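Local coordinates for protein cruciferin (Brassica napus, PDB 3KGL) that probably serves as a seed storage protein, a nutrient reservoir built from two cupin modules per chain and assembled into oligomers, at residues E24-D32 with F45-Y56; A84-V92 with P258-L266. One frame throughout, in Å; residues are numbered along the deposited sequence.

Contact 1: E24-D32 with F45-Y56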
ATOM      1  N   GLU A  24      14.610  35.227  -3.618  1.00 41.13           N
ATOM      2  CA  GLU A  24      15.540  36.118  -4.323  1.00 47.40           C
ATOM      3  C   GLU A  24      15.397  36.088  -5.846  1.00 32.43           C
ATOM      4  O   GLU A  24      15.240  37.131  -6.472  1.00 70.76           O
ATOM      5  CB  GLU A  24      16.993  35.802  -3.902  1.00 36.80           C
ATOM      6  CG  GLU A  24      18.109  36.495  -4.696  1.00 23.28           C
ATOM      7  CD  GLU A  24      19.486  36.415  -4.018  1.00 47.58           C
ATOM      8  OE1 GLU A  24      20.157  35.356  -4.081  1.00 63.47           O
ATOM      9  OE2 GLU A  24      19.917  37.429  -3.433  1.00 51.72           O
ATOM     10  N   ALA A  25      15.434  34.901  -6.443  1.00 29.14           N
ATOM     11  CA  ALA A  25      15.410  34.790  -7.904  1.00 45.40           C
ATOM     12  C   ALA A  25      14.371  33.805  -8.437  1.00 34.08           C
ATOM     13  O   ALA A  25      14.623  33.070  -9.389  1.00 56.76           O
ATOM     14  CB  ALA A  25      16.798  34.440  -8.448  1.00 27.46           C
ATOM     15  N   GLY A  26      13.199  33.790  -7.831  1.00 28.18           N
ATOM     16  CA  GLY A  26      12.136  32.944  -8.323  1.00 26.30           C
ATOM     17  C   GLY A  26      11.168  32.650  -7.206  1.00 61.23           C
ATOM     18  O   GLY A  26      11.324  33.157  -6.086  1.00 36.31           O
ATOM     19  N   ARG A  27      10.169  31.827  -7.495  1.00 11.62           N
ATOM     20  CA  ARG A  27       9.219  31.486  -6.458  1.00 28.79           C
ATOM     21  C   ARG A  27       8.607  30.102  -6.634  1.00 56.41           C
ATOM     22  O   ARG A  27       8.456  29.593  -7.748  1.00 45.93           O
ATOM     23  CB  ARG A  27       8.128  32.552  -6.380  1.00 53.95           C
ATOM     24  CG  ARG A  27       7.426  32.771  -7.687  1.00 38.02           C
ATOM     25  CD  ARG A  27       6.468  33.922  -7.626  1.00 25.51           C
ATOM     26  NE  ARG A  27       6.019  34.246  -8.974  1.00 45.54           N
ATOM     27  CZ  ARG A  27       4.819  34.728  -9.261  1.00 73.80           C
ATOM     28  NH1 ARG A  27       3.940  34.946  -8.284  1.00 47.65           N
ATOM     29  NH2 ARG A  27       4.501  34.982 -10.524  1.00 81.95           N
ATOM     30  N   ILE A  28       8.258  29.507  -5.501  1.00 51.48           N
ATOM     31  CA  ILE A  28       7.643  28.194  -5.453  1.00 43.55           C
ATOM     32  C   ILE A  28       6.146  28.381  -5.209  1.00 28.28           C
ATOM     33  O   ILE A  28       5.730  28.845  -4.152  1.00 38.48           O
ATOM     34  CB  ILE A  28       8.284  27.332  -4.322  1.00 27.28           C
ATOM     35  CG1 ILE A  28       9.790  27.197  -4.547  1.00 21.64           C
ATOM     36  CG2 ILE A  28       7.643  25.962  -4.246  1.00 32.93           C
ATOM     37  CD1 ILE A  28      10.576  27.009  -3.280  1.00 56.94           C
ATOM     38  N   GLU A  29       5.338  28.027  -6.194  1.00 16.14           N
ATOM     39  CA  GLU A  29       3.900  28.140  -6.059  1.00 18.62           C
ATOM     40  C   GLU A  29       3.294  26.787  -5.792  1.00 27.74           C
ATOM     41  O   GLU A  29       3.372  25.884  -6.620  1.00 37.21           O
ATOM     42  CB  GLU A  29       3.309  28.770  -7.315  1.00 32.98           C
ATOM     43  CG  GLU A  29       3.892  30.150  -7.567  1.00 46.31           C
ATOM     44  CD  GLU A  29       3.237  30.860  -8.708  1.00 46.47           C
ATOM     45  OE1 GLU A  29       3.132  30.268  -9.805  1.00 51.19           O
ATOM     46  OE2 GLU A  29       2.836  32.022  -8.507  1.00 91.68           O
ATOM     47  N   VAL A  30       2.693  26.643  -4.624  1.00 11.55           N
ATOM     48  CA  VAL A  30       2.272  25.331  -4.183  1.00 29.67           C
ATOM     49  C   VAL A  30       0.760  25.233  -4.013  1.00 46.33           C
ATOM     50  O   VAL A  30       0.138  26.105  -3.393  1.00 25.54           O
ATOM     51  CB  VAL A  30       3.038  24.914  -2.900  1.00 25.39           C
ATOM     52  CG1 VAL A  30       3.438  26.133  -2.115  1.00 40.39           C
ATOM     53  CG2 VAL A  30       2.221  23.959  -2.052  1.00 26.18           C
ATOM     54  N   TRP A  31       0.195  24.165  -4.591  1.00 29.33           N
ATOM     55  CA  TRP A  31      -1.237  23.864  -4.571  1.00 16.26           C
ATOM     56  C   TRP A  31      -1.685  23.302  -3.238  1.00 18.87           C
ATOM     57  O   TRP A  31      -0.893  22.737  -2.492  1.00 32.95           O
ATOM     58  CB  TRP A  31      -1.585  22.864  -5.662  1.00  5.44           C
ATOM     59  CG  TRP A  31      -2.039  23.491  -6.942  1.00 31.83           C
ATOM     60  CD1 TRP A  31      -3.321  23.706  -7.324  1.00 61.76           C
ATOM     61  CD2 TRP A  31      -1.219  23.977  -8.013  1.00 28.84           C
ATOM     62  NE1 TRP A  31      -3.360  24.296  -8.560  1.00 39.07           N
ATOM     63  CE2 TRP A  31      -2.082  24.476  -9.004  1.00 21.24           C
ATOM     64  CE3 TRP A  31       0.157  24.044  -8.226  1.00 36.75           C
ATOM     65  CZ2 TRP A  31      -1.621  25.030 -10.183  1.00 28.76           C
ATOM     66  CZ3 TRP A  31       0.615  24.600  -9.404  1.00 42.52           C
ATOM     67  CH2 TRP A  31      -0.270  25.080 -10.368  1.00 44.01           C
ATOM     68  N   ASP A  32      -2.972  23.440  -2.949  1.00 24.43           N
ATOM     69  CA  ASP A  32      -3.506  22.950  -1.691  1.00 28.97           C
ATOM     70  C   ASP A  32      -3.994  21.493  -1.767  1.00 77.55           C
ATOM     71  O   ASP A  32      -4.951  21.171  -2.483  1.00 35.49           O
ATOM     72  CB  ASP A  32      -4.640  23.844  -1.223  1.00 23.42           C
ATOM     73  CG  ASP A  32      -5.042  23.557   0.196  1.00 41.51           C
ATOM     74  OD1 ASP A  32      -4.262  22.885   0.909  1.00 86.86           O
ATOM     75  OD2 ASP A  32      -6.128  24.004   0.603  1.00 44.46           O
ATOM     76  N   PHE A  45       0.573  19.289  -5.839  1.00 26.88           N
ATOM     77  CA  PHE A  45       1.140  19.794  -7.083  1.00 37.94           C
ATOM     78  C   PHE A  45       1.917  21.065  -6.742  1.00 32.39           C
ATOM     79  O   PHE A  45       1.618  21.719  -5.747  1.00 41.41           O
ATOM     80  CB  PHE A  45       0.013  20.072  -8.078  1.00 27.60           C
ATOM     81  CG  PHE A  45       0.448  20.126  -9.516  1.00 46.71           C
ATOM     82  CD1 PHE A  45       0.592  18.970 -10.255  1.00 25.33           C
ATOM     83  CD2 PHE A  45       0.673  21.344 -10.145  1.00 59.36           C
ATOM     84  CE1 PHE A  45       0.983  19.026 -11.581  1.00 30.66           C
ATOM     85  CE2 PHE A  45       1.061  21.395 -11.482  1.00 29.77           C
ATOM     86  CZ  PHE A  45       1.213  20.241 -12.191  1.00  9.95           C
ATOM     87  N   VAL A  46       2.932  21.393  -7.533  1.00 26.89           N
ATOM     88  CA  VAL A  46       3.757  22.567  -7.267  1.00 36.18           C
ATOM     89  C   VAL A  46       4.355  23.053  -8.561  1.00 18.05           C
ATOM     90  O   VAL A  46       4.557  22.274  -9.482  1.00 48.96           O
ATOM     91  CB  VAL A  46       4.909  22.265  -6.285  1.00 32.48           C
ATOM     92  CG1 VAL A  46       5.743  21.118  -6.797  1.00 33.24           C
ATOM     93  CG2 VAL A  46       5.778  23.499  -6.071  1.00 18.24           C
ATOM     94  N   ARG A  47       4.630  24.348  -8.639  1.00 32.47           N
ATOM     95  CA  ARG A  47       5.261  24.909  -9.820  1.00 20.32           C
ATOM     96  C   ARG A  47       6.436  25.721  -9.362  1.00 26.07           C
ATOM     97  O   ARG A  47       6.279  26.615  -8.550  1.00 32.19           O
ATOM     98  CB  ARG A  47       4.302  25.819 -10.578  1.00 32.65           C
ATOM     99  CG  ARG A  47       4.970  26.587 -11.693  1.00 31.88           C
ATOM    100  CD  ARG A  47       4.238  27.880 -12.010  1.00 36.09           C
ATOM    101  NE  ARG A  47       3.026  27.649 -12.774  1.00 14.06           N
ATOM    102  CZ  ARG A  47       1.811  28.002 -12.381  1.00 27.37           C
ATOM    103  NH1 ARG A  47       1.627  28.624 -11.227  1.00 16.67           N
ATOM    104  NH2 ARG A  47       0.774  27.733 -13.158  1.00 34.63           N
ATOM    105  N   TYR A  48       7.620  25.387  -9.858  1.00 35.74           N
ATOM    106  CA  TYR A  48       8.778  26.237  -9.666  1.00 32.04           C
ATOM    107  C   TYR A  48       8.746  27.261 -10.774  1.00 28.15           C
ATOM    108  O   TYR A  48       8.634  26.887 -11.945  1.00 50.85           O
ATOM    109  CB  TYR A  48      10.072  25.442  -9.815  1.00 25.65           C
ATOM    110  CG  TYR A  48      10.252  24.290  -8.859  1.00 34.35           C
ATOM    111  CD1 TYR A  48       9.673  24.305  -7.597  1.00 37.71           C
ATOM    112  CD2 TYR A  48      11.039  23.202  -9.209  1.00 16.91           C
ATOM    113  CE1 TYR A  48       9.852  23.254  -6.716  1.00 34.65           C
ATOM    114  CE2 TYR A  48      11.225  22.155  -8.340  1.00 61.24           C
ATOM    115  CZ  TYR A  48      10.635  22.182  -7.093  1.00 56.58           C
ATOM    116  OH  TYR A  48      10.829  21.129  -6.230  1.00 35.47           O
ATOM    117  N   ILE A  49       8.838  28.546 -10.430  1.00 32.85           N
ATOM    118  CA  ILE A  49       9.071  29.571 -11.455  1.00 45.18           C
ATOM    119  C   ILE A  49      10.411  30.265 -11.292  1.00 36.08           C
ATOM    120  O   ILE A  49      10.522  31.212 -10.506  1.00 31.51           O
ATOM    121  CB  ILE A  49       8.020  30.667 -11.468  1.00 15.81           C
ATOM    122  CG1 ILE A  49       6.626  30.088 -11.243  1.00 27.00           C
ATOM    123  CG2 ILE A  49       8.097  31.353 -12.777  1.00  8.62           C
ATOM    124  CD1 ILE A  49       5.511  30.983 -11.721  1.00 50.05           C
ATOM    125  N   ILE A  50      11.410  29.807 -12.049  1.00 17.98           N
ATOM    126  CA  ILE A  50      12.794  30.225 -11.826  1.00 38.64           C
ATOM    127  C   ILE A  50      13.265  31.316 -12.791  1.00 48.58           C
ATOM    128  O   ILE A  50      13.202  31.152 -14.012  1.00 31.81           O
ATOM    129  CB  ILE A  50      13.765  29.030 -11.861  1.00 28.71           C
ATOM    130  CG1 ILE A  50      13.220  27.888 -11.004  1.00 26.43           C
ATOM    131  CG2 ILE A  50      15.127  29.461 -11.352  1.00 36.82           C
ATOM    132  CD1 ILE A  50      13.747  26.542 -11.391  1.00 24.27           C
ATOM    133  N   GLU A  51      13.742  32.425 -12.226  1.00 35.52           N
ATOM    134  CA  GLU A  51      14.156  33.586 -13.009  1.00 45.51           C
ATOM    135  C   GLU A  51      15.513  33.349 -13.643  1.00 46.09           C
ATOM    136  O   GLU A  51      16.019  32.235 -13.613  1.00 80.24           O
ATOM    137  CB  GLU A  51      14.190  34.845 -12.138  1.00 52.31           C
ATOM    138  CG  GLU A  51      12.820  35.412 -11.801  1.00 38.42           C
ATOM    139  CD  GLU A  51      11.976  35.700 -13.046  1.00118.42           C
ATOM    140  OE1 GLU A  51      12.499  35.567 -14.181  1.00 79.05           O
ATOM    141  OE2 GLU A  51      10.785  36.064 -12.888  1.00 90.49           O
ATOM    142  N   SER A  52      16.108  34.387 -14.217  1.00 50.58           N
ATOM    143  CA  SER A  52      17.388  34.200 -14.880  1.00 37.03           C
ATOM    144  C   SER A  52      18.547  34.328 -13.900  1.00 50.89           C
ATOM    145  O   SER A  52      18.492  35.139 -12.971  1.00 30.86           O
ATOM    146  CB  SER A  52      17.538  35.160 -16.045  1.00 40.54           C
ATOM    147  OG  SER A  52      18.104  34.482 -17.150  1.00 94.02           O
ATOM    148  N   LYS A  53      19.586  33.517 -14.118  1.00 50.82           N
ATOM    149  CA  LYS A  53      20.718  33.405 -13.197  1.00 56.91           C
ATOM    150  C   LYS A  53      20.236  32.702 -11.931  1.00 76.65           C
ATOM    151  O   LYS A  53      20.947  32.639 -10.921  1.00 58.01           O
ATOM    152  CB  LYS A  53      21.272  34.787 -12.824  1.00 90.88           C
ATOM    153  CG  LYS A  53      22.039  35.521 -13.915  1.00 36.16           C
ATOM    154  CD  LYS A  53      21.874  37.045 -13.757  1.00125.72           C
ATOM    155  CE  LYS A  53      21.998  37.509 -12.296  1.00102.93           C
ATOM    156  NZ  LYS A  53      21.643  38.957 -12.082  1.00 33.75           N
ATOM    157  N   GLY A  54      19.014  32.184 -11.997  1.00 67.93           N
ATOM    158  CA  GLY A  54      18.330  31.667 -10.829  1.00 42.20           C
ATOM    159  C   GLY A  54      18.589  30.205 -10.566  1.00 38.34           C
ATOM    160  O   GLY A  54      18.421  29.357 -11.436  1.00 40.12           O
ATOM    161  N   LEU A  55      19.005  29.915  -9.343  1.00 42.51           N
ATOM    162  CA  LEU A  55      19.278  28.553  -8.931  1.00 42.99           C
ATOM    163  C   LEU A  55      18.254  28.117  -7.897  1.00 50.42           C
ATOM    164  O   LEU A  55      18.063  28.797  -6.885  1.00 26.22           O
ATOM    165  CB  LEU A  55      20.687  28.452  -8.343  1.00 36.81           C
ATOM    166  CG  LEU A  55      20.993  27.167  -7.570  1.00 32.62           C
ATOM    167  CD1 LEU A  55      20.761  25.950  -8.457  1.00 33.61           C
ATOM    168  CD2 LEU A  55      22.412  27.175  -7.021  1.00 19.85           C
ATOM    169  N   TYR A  56      17.584  26.996  -8.168  1.00 46.62           N
ATOM    170  CA  TYR A  56      16.737  26.335  -7.177  1.00 50.19           C
ATOM    171  C   TYR A  56      17.584  25.297  -6.433  1.00 39.70           C
ATOM    172  O   TYR A  56      18.057  24.341  -7.036  1.00 43.29           O
ATOM    173  CB  TYR A  56      15.532  25.668  -7.839  1.00 44.81           C
ATOM    174  CG  TYR A  56      14.715  24.841  -6.874  1.00 56.51           C
ATOM    175  CD1 TYR A  56      13.580  25.362  -6.270  1.00 62.52           C
ATOM    176  CD2 TYR A  56      15.089  23.545  -6.547  1.00 35.52           C
ATOM    177  CE1 TYR A  56      12.838  24.613  -5.374  1.00 52.98           C
ATOM    178  CE2 TYR A  56      14.350  22.790  -5.651  1.00 58.01           C
ATOM    179  CZ  TYR A  56      13.226  23.327  -5.070  1.00 34.09           C
ATOM    180  OH  TYR A  56      12.487  22.578  -4.180  1.00 35.36           O
TER

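Contact 2: A84-V92 with P258-L266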
ATOM      1  N   ALA A  84      28.920   6.940  -8.688  1.00155.30           N
ATOM      2  CA  ALA A  84      30.189   7.465  -9.166  1.00146.20           C
ATOM      3  C   ALA A  84      30.013   8.915  -9.598  1.00135.09           C
ATOM      4  O   ALA A  84      28.889   9.413  -9.686  1.00112.81           O
ATOM      5  CB  ALA A  84      30.713   6.615 -10.317  1.00 95.70           C
ATOM      6  N   GLU A  85      31.125   9.596  -9.854  1.00116.24           N
ATOM      7  CA  GLU A  85      31.071  10.971 -10.329  1.00107.85           C
ATOM      8  C   GLU A  85      31.342  11.055 -11.835  1.00137.61           C
ATOM      9  O   GLU A  85      32.464  10.839 -12.301  1.00103.85           O
ATOM     10  CB  GLU A  85      32.005  11.872  -9.511  1.00105.10           C
ATOM     11  CG  GLU A  85      31.409  12.286  -8.160  1.00 95.38           C
ATOM     12  CD  GLU A  85      32.445  12.851  -7.197  1.00132.94           C
ATOM     13  OE1 GLU A  85      32.063  13.623  -6.286  1.00 77.18           O
ATOM     14  OE2 GLU A  85      33.639  12.520  -7.346  1.00139.30           O
ATOM     15  N   THR A  86      30.281  11.363 -12.581  1.00148.44           N
ATOM     16  CA  THR A  86      30.294  11.385 -14.042  1.00141.85           C
ATOM     17  C   THR A  86      31.045  12.596 -14.598  1.00155.12           C
ATOM     18  O   THR A  86      32.139  12.463 -15.152  1.00151.61           O
ATOM     19  CB  THR A  86      28.849  11.410 -14.609  1.00142.37           C
ATOM     20  OG1 THR A  86      27.925  10.937 -13.620  1.00112.43           O
ATOM     21  CG2 THR A  86      28.739  10.556 -15.871  1.00146.43           C
ATOM     22  N   PHE A  87      30.443  13.775 -14.449  1.00138.91           N
ATOM     23  CA  PHE A  87      30.995  15.007 -15.013  1.00129.33           C
ATOM     24  C   PHE A  87      32.219  15.542 -14.264  1.00128.55           C
ATOM     25  O   PHE A  87      32.510  15.130 -13.129  1.00 55.19           O
ATOM     26  CB  PHE A  87      29.907  16.085 -15.134  1.00 98.19           C
ATOM     27  CG  PHE A  87      29.083  15.970 -16.387  1.00137.72           C
ATOM     28  CD1 PHE A  87      29.229  16.885 -17.418  1.00141.97           C
ATOM     29  CD2 PHE A  87      28.178  14.930 -16.547  1.00142.47           C
ATOM     30  CE1 PHE A  87      28.475  16.773 -18.585  1.00138.60           C
ATOM     31  CE2 PHE A  87      27.425  14.814 -17.710  1.00142.78           C
ATOM     32  CZ  PHE A  87      27.574  15.739 -18.730  1.00112.60           C
ATOM     33  N   GLN A  88      32.922  16.462 -14.925  1.00127.39           N
ATOM     34  CA  GLN A  88      34.161  17.052 -14.419  1.00128.67           C
ATOM     35  C   GLN A  88      34.212  18.546 -14.778  1.00113.65           C
ATOM     36  O   GLN A  88      33.799  18.944 -15.870  1.00133.72           O
ATOM     37  CB  GLN A  88      35.370  16.288 -14.986  1.00103.23           C
ATOM     38  CG  GLN A  88      36.742  16.851 -14.632  1.00 71.21           C
ATOM     39  CD  GLN A  88      37.352  17.686 -15.757  1.00144.02           C
ATOM     40  OE1 GLN A  88      38.488  18.156 -15.653  1.00120.78           O
ATOM     41  NE2 GLN A  88      36.601  17.866 -16.840  1.00153.40           N
ATOM     42  N   ASP A  89      34.709  19.368 -13.854  1.00 99.35           N
ATOM     43  CA  ASP A  89      34.708  20.827 -14.022  1.00122.48           C
ATOM     44  C   ASP A  89      36.090  21.475 -14.090  1.00158.63           C
ATOM     45  O   ASP A  89      36.843  21.448 -13.117  1.00148.01           O
ATOM     46  CB  ASP A  89      33.929  21.486 -12.886  1.00122.49           C
ATOM     47  CG  ASP A  89      32.519  21.826 -13.276  1.00132.29           C
ATOM     48  OD1 ASP A  89      31.709  22.151 -12.377  1.00126.11           O
ATOM     49  OD2 ASP A  89      32.225  21.768 -14.489  1.00118.98           O
ATOM     50  N   SER A  90      36.409  22.082 -15.230  1.00169.63           N
ATOM     51  CA  SER A  90      37.641  22.848 -15.346  1.00135.95           C
ATOM     52  C   SER A  90      37.718  23.862 -14.210  1.00152.88           C
ATOM     53  O   SER A  90      36.729  24.527 -13.892  1.00120.21           O
ATOM     54  CB  SER A  90      37.716  23.580 -16.693  1.00119.46           C
ATOM     55  OG  SER A  90      37.902  22.682 -17.775  1.00117.24           O
ATOM     56  N   SER A  91      38.885  23.957 -13.584  1.00178.52           N
ATOM     57  CA  SER A  91      39.158  25.041 -12.654  1.00157.03           C
ATOM     58  C   SER A  91      39.701  26.215 -13.462  1.00145.98           C
ATOM     59  O   SER A  91      40.658  26.067 -14.224  1.00160.55           O
ATOM     60  CB  SER A  91      40.147  24.609 -11.566  1.00133.85           C
ATOM     61  OG  SER A  91      41.364  24.130 -12.115  1.00 75.48           O
ATOM     62  N   VAL A  92      39.074  27.374 -13.307  1.00111.55           N
ATOM     63  CA  VAL A  92      39.414  28.550 -14.101  1.00124.12           C
ATOM     64  C   VAL A  92      40.920  28.873 -14.117  1.00148.37           C
ATOM     65  O   VAL A  92      41.610  28.520 -15.073  1.00139.96           O
ATOM     66  CB  VAL A  92      38.564  29.770 -13.666  1.00158.98           C
ATOM     67  CG1 VAL A  92      37.102  29.566 -14.084  1.00 78.81           C
ATOM     68  CG2 VAL A  92      38.662  29.984 -12.163  1.00146.27           C
ATOM     69  N   PRO A 258      30.645  32.682 -11.964  1.00 93.46           N
ATOM     70  CA  PRO A 258      31.013  31.647 -12.934  1.00 43.20           C
ATOM     71  C   PRO A 258      30.434  30.289 -12.612  1.00 68.49           C
ATOM     72  O   PRO A 258      31.160  29.405 -12.150  1.00 70.62           O
ATOM     73  CB  PRO A 258      32.534  31.588 -12.815  1.00 78.74           C
ATOM     74  CG  PRO A 258      32.825  32.029 -11.417  1.00 76.33           C
ATOM     75  CD  PRO A 258      31.738  32.978 -11.016  1.00 75.96           C
ATOM     76  N   PHE A 259      29.143  30.128 -12.868  1.00 41.27           N
ATOM     77  CA  PHE A 259      28.480  28.831 -12.741  1.00106.18           C
ATOM     78  C   PHE A 259      28.955  27.863 -13.840  1.00 96.66           C
ATOM     79  O   PHE A 259      28.149  27.188 -14.483  1.00 41.67           O
ATOM     80  CB  PHE A 259      26.952  29.011 -12.786  1.00104.06           C
ATOM     81  CG  PHE A 259      26.172  27.905 -12.111  1.00 88.70           C
ATOM     82  CD1 PHE A 259      26.009  27.891 -10.739  1.00 64.48           C
ATOM     83  CD2 PHE A 259      25.576  26.901 -12.857  1.00 82.53           C
ATOM     84  CE1 PHE A 259      25.291  26.894 -10.129  1.00 53.61           C
ATOM     85  CE2 PHE A 259      24.855  25.902 -12.243  1.00 50.20           C
ATOM     86  CZ  PHE A 259      24.714  25.898 -10.883  1.00 51.75           C
ATOM     87  N   SER A 260      30.269  27.814 -14.048  1.00123.45           N
ATOM     88  CA  SER A 260      30.893  26.852 -14.955  1.00109.56           C
ATOM     89  C   SER A 260      30.786  25.426 -14.394  1.00 99.52           C
ATOM     90  O   SER A 260      31.710  24.939 -13.737  1.00104.28           O
ATOM     91  CB  SER A 260      32.356  27.242 -15.199  1.00 76.03           C
ATOM     92  OG  SER A 260      32.897  27.949 -14.087  1.00 55.55           O
ATOM     93  N   VAL A 261      29.653  24.774 -14.669  1.00 95.81           N
ATOM     94  CA  VAL A 261      29.292  23.468 -14.095  1.00 66.08           C
ATOM     95  C   VAL A 261      29.468  22.283 -15.061  1.00 88.79           C
ATOM     96  O   VAL A 261      29.463  21.121 -14.640  1.00 60.48           O
ATOM     97  CB  VAL A 261      27.838  23.480 -13.569  1.00 62.24           C
ATOM     98  CG1 VAL A 261      27.395  22.084 -13.191  1.00 66.19           C
ATOM     99  CG2 VAL A 261      27.708  24.421 -12.387  1.00 51.47           C
ATOM    100  N   ILE A 262      29.590  22.586 -16.353  1.00119.79           N
ATOM    101  CA  ILE A 262      30.076  21.635 -17.356  1.00107.68           C
ATOM    102  C   ILE A 262      30.997  22.397 -18.297  1.00108.69           C
ATOM    103  O   ILE A 262      30.546  23.306 -18.994  1.00113.42           O
ATOM    104  CB  ILE A 262      28.954  21.055 -18.231  1.00103.79           C
ATOM    105  CG1 ILE A 262      27.663  20.839 -17.432  1.00 80.06           C
ATOM    106  CG2 ILE A 262      29.450  19.789 -18.926  1.00 81.35           C
ATOM    107  CD1 ILE A 262      26.427  20.650 -18.309  1.00 42.72           C
ATOM    108  N   ARG A 263      32.277  22.045 -18.336  1.00 67.42           N
ATOM    109  CA  ARG A 263      33.213  22.845 -19.122  1.00102.42           C
ATOM    110  C   ARG A 263      33.370  22.367 -20.579  1.00139.80           C
ATOM    111  O   ARG A 263      32.778  22.962 -21.487  1.00 57.03           O
ATOM    112  CB  ARG A 263      34.540  23.005 -18.381  1.00104.92           C
ATOM    113  CG  ARG A 263      34.362  23.563 -16.982  1.00121.32           C
ATOM    114  CD  ARG A 263      33.796  24.974 -17.011  1.00 99.63           C
ATOM    115  NE  ARG A 263      34.818  25.962 -17.343  1.00130.72           N
ATOM    116  CZ  ARG A 263      34.916  26.572 -18.519  1.00117.53           C
ATOM    117  NH1 ARG A 263      34.041  26.300 -19.476  1.00 81.36           N
ATOM    118  NH2 ARG A 263      35.885  27.458 -18.736  1.00 75.80           N
ATOM    119  N   PRO A 264      34.180  21.322 -20.822  1.00165.88           N
ATOM    120  CA  PRO A 264      34.045  20.723 -22.152  1.00116.02           C
ATOM    121  C   PRO A 264      33.492  19.303 -22.052  1.00139.64           C
ATOM    122  O   PRO A 264      34.115  18.461 -21.403  1.00155.57           O
ATOM    123  CB  PRO A 264      35.497  20.672 -22.658  1.00153.70           C
ATOM    124  CG  PRO A 264      36.373  21.166 -21.483  1.00167.66           C
ATOM    125  CD  PRO A 264      35.510  21.033 -20.267  1.00158.25           C
ATOM    126  N   PRO A 265      32.320  19.044 -22.660  1.00161.47           N
ATOM    127  CA  PRO A 265      31.779  17.680 -22.758  1.00149.96           C
ATOM    128  C   PRO A 265      32.387  16.914 -23.939  1.00149.71           C
ATOM    129  O   PRO A 265      32.313  17.370 -25.083  1.00100.60           O
ATOM    130  CB  PRO A 265      30.275  17.907 -22.984  1.00101.21           C
ATOM    131  CG  PRO A 265      30.035  19.377 -22.705  1.00 99.64           C
ATOM    132  CD  PRO A 265      31.322  20.055 -23.042  1.00124.70           C
ATOM    133  N   LEU A 266      32.980  15.756 -23.657  1.00159.69           N
ATOM    134  CA  LEU A 266      33.710  14.996 -24.669  1.00126.36           C
ATOM    135  C   LEU A 266      32.903  13.796 -25.158  1.00111.95           C
ATOM    136  O   LEU A 266      32.870  12.751 -24.506  1.00 86.53           O
ATOM    137  CB  LEU A 266      35.057  14.527 -24.109  1.00128.86           C
ATOM    138  CG  LEU A 266      35.619  15.301 -22.911  1.00110.24           C
ATOM    139  CD1 LEU A 266      35.094  14.711 -21.599  1.00 41.98           C
ATOM    140  CD2 LEU A 266      37.145  15.310 -22.927  1.00 70.94           C
TER

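Contact 1: E24-D32 with F45-Y56
An antiparallel strand pair in one sheet of the N-terminal cupin module joins Gly26-Val30 to Phe45-Ile50. Arg27 and Glu29 form hydrogen-bonded pairs with Ile49 and Arg47: Ile49 N reaches Arg27 O at 2.9 Å and Arg47 N reaches Glu29 O at 2.8 Å. At Gly26 the backbone is extended with a phi of 156°, and a side chain there would run into Ile49 O. On the Arg27 and Glu29 face, Arg47 bends at its third torsion (chi3 -76°), bringing NH1 to 2.6 Å from Glu29 OE1, which it meets from above the carboxylate plane. The other oxygen, Glu29 OE2, lies over the guanidinium face of Arg27, an attraction of charges alone. Arg47 also presents NH2 to Tyr349 OH in the C-terminal cupin module; with an alanine here, Glu29 OE1 would probably lose its guanidinium mate and Tyr349 its link. Beyond it, the edge of Phe45 points at the six-membered ring of Trp31, a T-shaped stack with planes at 84° and centroids 4.9 Å apart. The opposite face, with Ile28, Val30, Val46 and Ile50, is largely apolar: Ile28 CG2 touches Val46 CG2 at 3.6 Å, while Ile28 CD1 approaches the edge of Tyr56 at CE1 (3.9 Å). A type II turn from Glu51 to Gly54 carries the chain from strand 43-50 into strand 54-61 of the facing sheet, as in the beta-barrel of the cupin fold.

Contact 2: A84-V92 with P258-L266
Ser90 and Arg263 make a van der Waals contact between the irregular segment 258-266 and strand 87-89 with the Ser90 that follows it. The first torsion of the arginine sets CG anti to its own carbonyl carbon (chi1 -54°), which brings Arg263 CG to 3.4 Å from Ser90 CB; the later bends of the chain merely carry Arg263 NE back beside that same Ser90 CB, at 3.8 Å. The aliphatic stem of the arginine thus does most of the touching, and the small serine leaves room for it. Ser90 OG also lies 3.8 Å from Pro264 CD. Phe87 turns the edge of its ring to Ile262 CG2, an apolar pairing whose modelled spacing is too short to be relied on. Among the polar groups, the carboxylate of Asp89 lies near the carbonyl oxygens of Ser260 and Val261, with Asp89 OD1 and Ser260 O 3.1 Å apart; both are acceptors, so this is proximity without a bond and its details are doubtful. The proper partner of Asp89 OD1 is His143 NE2. Arg263 carries the opposite charge, but its NE is 5.7 Å from Asp89 OD2, too far for an ion pair. Within 258-266, Ser260 OG donates to Pro258 O at 3.0 Å from above the carbonyl plane. Strand 87-89 runs antiparallel to strand 141-150, against which Phe87 and Val261 both pack through Lys145 and Val146, while Phe259 stacks on Tyr166 of strand 162-166.

The centres of the two contacts lie about 25 Å apart, and they follow one another along the chain: contact 1 closes before contact 2 opens. Contact 1 spans neighbouring strands and the turn into strand 54-61, whereas contact 2 brings together segments whose nearest ends are 166 positions apart. Both reach the same curled antiparallel sheet, through strands 54-61 and 87-89. The chain returns to it as strand 252-254, which pairs with strand 54-61 just before segment 258-266. They touch where Leu55 CD2 meets Phe259 CE1 at 4.2 Å. These two residues also pack on Val425 of a second subunit, so the place where the two contacts meet lies against that subunit.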